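Local atomic coordinates of transaminase (Bacillus megaterium, PDB entry 5G0A), a protein that probably catalyses the pyridoxal-5'-phosphate-dependent transfer of amino groups between amines and carbonyl compounds, with selectivity for the S enantiomer. Residues A192-P195 with N196-Q199; V238-A242 with G243-P247. All blocks are in the same frame, centred on the assembly; numbering follows the deposited sequence.

Interaction 1: residues A192-P195 with N196-Q199; sequences APSP and NMFQ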
loop_
_atom_site.group_PDB
_atom_site.type_symbol
_atom_site.label_atom_id
_atom_site.label_comp_id
_atom_site.label_asym_id
_atom_site.label_seq_id
_atom_site.Cartn_x
_atom_site.Cartn_y
_atom_site.Cartn_z
ATOM N N ALA B 192 -14.712 -3.456 9.768
ATOM C CA ALA B 192 -15.660 -4.384 10.417
ATOM C C ALA B 192 -17.068 -3.862 10.326
ATOM O O ALA B 192 -17.286 -2.698 9.958
ATOM C CB ALA B 192 -15.264 -4.592 11.883
ATOM N N PRO B 193 -18.056 -4.716 10.652
ATOM C CA PRO B 193 -19.439 -4.230 10.525
ATOM C C PRO B 193 -19.781 -3.119 11.517
ATOM O O PRO B 193 -19.218 -3.046 12.606
ATOM C CB PRO B 193 -20.306 -5.472 10.794
ATOM C CG PRO B 193 -19.377 -6.575 11.191
ATOM C CD PRO B 193 -17.969 -6.173 10.887
ATOM N N SER B 194 -20.688 -2.243 11.126
ATOM C CA SER B 194 -21.205 -1.275 12.072
ATOM C C SER B 194 -21.988 -2.028 13.170
ATOM O O SER B 194 -22.504 -3.134 12.926
ATOM C CB SER B 194 -22.099 -0.271 11.348
ATOM O OG SER B 194 -23.260 -0.890 10.861
ATOM N N PRO B 195 -22.090 -1.436 14.369
ATOM C CA PRO B 195 -22.875 -2.068 15.432
ATOM C C PRO B 195 -24.342 -2.316 15.076
ATOM O O PRO B 195 -24.974 -3.178 15.683
ATOM C CB PRO B 195 -22.809 -1.040 16.569
ATOM C CG PRO B 195 -21.547 -0.307 16.330
ATOM C CD PRO B 195 -21.447 -0.187 14.834
ATOM N N ASN B 196 -24.876 -1.563 14.119
ATOM C CA ASN B 196 -26.297 -1.628 13.765
ATOM C C ASN B 196 -26.592 -2.447 12.509
ATOM O O ASN B 196 -27.709 -2.411 11.990
ATOM C CB ASN B 196 -26.866 -0.215 13.582
ATOM C CG ASN B 196 -27.241 0.451 14.899
ATOM O OD1 ASN B 196 -27.183 -0.160 15.971
ATOM N ND2 ASN B 196 -27.644 1.714 14.819
ATOM N N MET B 197 -25.591 -3.173 12.023
ATOM C CA MET B 197 -25.648 -3.762 10.682
ATOM C C MET B 197 -26.625 -4.930 10.538
ATOM O O MET B 197 -27.277 -5.065 9.498
ATOM C CB MET B 197 -24.245 -4.185 10.229
ATOM C CG MET B 197 -24.092 -4.304 8.721
ATOM S SD MET B 197 -22.385 -4.095 8.180
ATOM C CE MET B 197 -22.589 -4.240 6.402
ATOM N N PHE B 198 -26.720 -5.768 11.569
ATOM C CA PHE B 198 -27.598 -6.939 11.529
ATOM C C PHE B 198 -28.820 -6.794 12.437
ATOM O O PHE B 198 -28.760 -7.127 13.622
ATOM C CB PHE B 198 -26.813 -8.194 11.899
ATOM C CG PHE B 198 -25.540 -8.354 11.114
ATOM C CD1 PHE B 198 -25.580 -8.665 9.757
ATOM C CD2 PHE B 198 -24.303 -8.153 11.723
ATOM C CE1 PHE B 198 -24.407 -8.797 9.028
ATOM C CE2 PHE B 198 -23.125 -8.286 11.002
ATOM C CZ PHE B 198 -23.178 -8.613 9.656
ATOM N N GLN B 199 -29.921 -6.316 11.859
ATOM C CA GLN B 199 -31.160 -6.060 12.596
ATOM C C GLN B 199 -32.280 -6.984 12.138
ATOM O O GLN B 199 -32.249 -7.501 11.022
ATOM C CB GLN B 199 -31.614 -4.611 12.399
ATOM C CG GLN B 199 -30.641 -3.557 12.903
ATOM C CD GLN B 199 -31.252 -2.167 12.965
ATOM O OE1 GLN B 199 -32.444 -2.007 13.240
ATOM N NE2 GLN B 199 -30.432 -1.152 12.719
#

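Interaction 2: residues V238-A242 with G243-P247; sequences VSQGA and GSAMP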
loop_
_atom_site.group_PDB
_atom_site.type_symbol
_atom_site.label_atom_id
_atom_site.label_comp_id
_atom_site.label_asym_id
_atom_site.label_seq_id
_atom_site.Cartn_x
_atom_site.Cartn_y
_atom_site.Cartn_z
ATOM N N VAL B 238 -18.436 5.400 20.458
ATOM C CA VAL B 238 -19.541 4.708 21.161
ATOM C C VAL B 238 -20.875 5.094 20.545
ATOM O O VAL B 238 -21.835 4.326 20.573
ATOM C CB VAL B 238 -19.580 4.937 22.682
ATOM C CG1 VAL B 238 -18.306 4.446 23.351
ATOM C CG2 VAL B 238 -19.927 6.388 23.031
ATOM N N SER B 239 -20.941 6.304 20.019
ATOM C CA SER B 239 -22.072 6.721 19.232
ATOM C C SER B 239 -21.454 7.317 17.993
ATOM O O SER B 239 -20.672 8.273 18.093
ATOM C CB SER B 239 -22.886 7.771 19.996
ATOM O OG SER B 239 -23.955 8.261 19.213
ATOM N N GLN B 240 -21.760 6.743 16.831
ATOM C CA GLN B 240 -21.201 7.267 15.581
ATOM C C GLN B 240 -21.732 8.677 15.396
ATOM O O GLN B 240 -22.948 8.877 15.327
ATOM C CB GLN B 240 -21.514 6.339 14.398
ATOM C CG GLN B 240 -20.639 5.083 14.414
ATOM C CD GLN B 240 -21.068 4.030 13.407
ATOM O OE1 GLN B 240 -22.267 3.742 13.250
ATOM N NE2 GLN B 240 -20.087 3.422 12.735
ATOM N N GLY B 241 -20.811 9.646 15.369
ATOM C CA GLY B 241 -21.148 11.071 15.391
ATOM C C GLY B 241 -21.673 11.525 14.051
ATOM O O GLY B 241 -22.887 11.615 13.850
ATOM N N ALA B 242 -20.764 11.793 13.119
ATOM C CA ALA B 242 -21.159 12.091 11.742
ATOM C C ALA B 242 -21.994 10.947 11.157
ATOM O O ALA B 242 -22.976 11.180 10.431
ATOM C CB ALA B 242 -19.930 12.361 10.879
ATOM N N GLY B 243 -21.621 9.711 11.498
ATOM C CA GLY B 243 -22.339 8.515 11.010
ATOM C C GLY B 243 -23.731 8.354 11.606
ATOM O O GLY B 243 -24.549 7.569 11.097
ATOM N N SER B 244 -23.981 9.070 12.705
ATOM C CA SER B 244 -25.343 9.261 13.258
ATOM C C SER B 244 -26.043 7.968 13.664
ATOM O O SER B 244 -27.082 7.611 13.097
ATOM C CB SER B 244 -26.226 10.046 12.275
ATOM O OG SER B 244 -25.648 11.295 11.964
ATOM N N ALA B 245 -25.469 7.277 14.648
ATOM C CA ALA B 245 -25.970 5.971 15.072
ATOM C C ALA B 245 -25.649 5.694 16.532
ATOM O O ALA B 245 -24.666 6.204 17.078
ATOM C CB ALA B 245 -25.422 4.868 14.176
ATOM N N MET B 246 -26.510 4.901 17.162
ATOM C CA MET B 246 -26.370 4.518 18.557
ATOM C C MET B 246 -26.303 2.997 18.599
ATOM O O MET B 246 -27.123 2.330 17.967
ATOM C CB MET B 246 -27.581 4.989 19.365
ATOM C CG MET B 246 -27.594 6.474 19.689
ATOM S SD MET B 246 -26.340 6.898 20.912
ATOM C CE MET B 246 -26.987 6.131 22.405
ATOM N N PRO B 247 -25.331 2.439 19.332
ATOM C CA PRO B 247 -25.206 0.986 19.320
ATOM C C PRO B 247 -26.175 0.317 20.300
ATOM O O PRO B 247 -26.661 0.971 21.223
ATOM C CB PRO B 247 -23.770 0.772 19.787
ATOM C CG PRO B 247 -23.503 1.915 20.710
ATOM C CD PRO B 247 -24.365 3.068 20.253
#

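Interaction 1: residues A192-P195 with N196-Q199
M197 sets its sulfur against the CA-CB edge of P193, SD 3.6 Å from P193 CB and almost as near to P193 CA. The methionine side chain starts with CG anti to the backbone N (chi1 -158°) and continues extended, which carries the sulfur back along the chain to the proline. F198 reaches the same ring from another side: its CE2 lies 4.0 Å from P193 CB and only slightly farther from CG, and the two rings meet at a slant. Over one face of the F198 ring sits CB of M197, above the ring centre. What folds these residues back on P193 is a type I beta turn from S194 to M197, placed just after strand 189-192, an outermost strand of the seven-stranded sheet within this chain. The turn is closed by M197 N donating to S194 O at 3.2 Å, the donor standing well above the carbonyl plane. S194 turns its hydroxyl toward the far end of the turn, where OG packs 3.5 Å from M197 CB. Past the turn, Q199 NE2 bonds to N196 O at 3.1 Å, in the carbonyl plane and on a lone pair. F198 meets F198 of the second subunit, their planes about 45° apart, and Y218 of that subunit packs against both P193 and M197.

Interaction 2: residues V238-A242 with G243-P247
S239 holds its CB 3.7 Å from M246 SD and its hydroxyl against the returning limb of the turn. With OG anti to the backbone N (chi1 176°), the hydroxyl reaches across and donates to A245 O at 3.0 Å, approaching from above the carbonyl plane. The same OG lies 3.2 Å from M246 SD, a sulfur set beside the serine by the bend at chi2 (-71°). R442 NH2 adds a weak hydrogen bond to S239 OG. A245 O also receives a weak bond from Q240 N, so two donors from consecutive residues converge on one carbonyl. The return bond is straighter: A245 N donates to Q240 O at 3.1 Å with an N-H...O angle of 156°, in the carbonyl plane and on a lone pair. Q240 sends its side chain along the A245 side, where OE1 rests 3.5 Å from A245 CB; its NE2 bonds to D147 OD1 and to the carbonyl of E145, which hold the amide from beyond the hairpin. At the tip, S244 N closes on G241 O at 3.0 Å, and that carbonyl takes a second bond from R442 NE. R406 grips the second half of the turn, donating to the carbonyls of G243 and S244. The arrangement is a short hairpin turn with a single antiparallel hydrogen-bonded bridge, Q240 with A245, flanking a type I turn from G241 to S244, set beside the cofactor site of a class-III aminotransferase and anchored there by E237, a pocket residue, whose OE1 accepts from G241 N.

How the interactions relate
Both interactions are tight turns in loops that leave strands of the same seven-stranded sheet: residues 192-199 continue from strand 189-192, while the loop of residues 238-247 comes after strand 231-236. Their centres are 12 Å apart, and they touch where P195 CB packs 3.8 Å from P247 CB, the N196 side chain also lying beside P247. E145 ties the two further, since it touches M197 and accepts a bond from Q240. Their surroundings differ. Interaction 2 approaches the cofactor, with G241 about 5 Å from bound pyridoxal-5'-phosphate, and no other chain touches it. Interaction 1 stands farther out, the P195 side chain about 13 Å from the cofactor, and faces the second subunit.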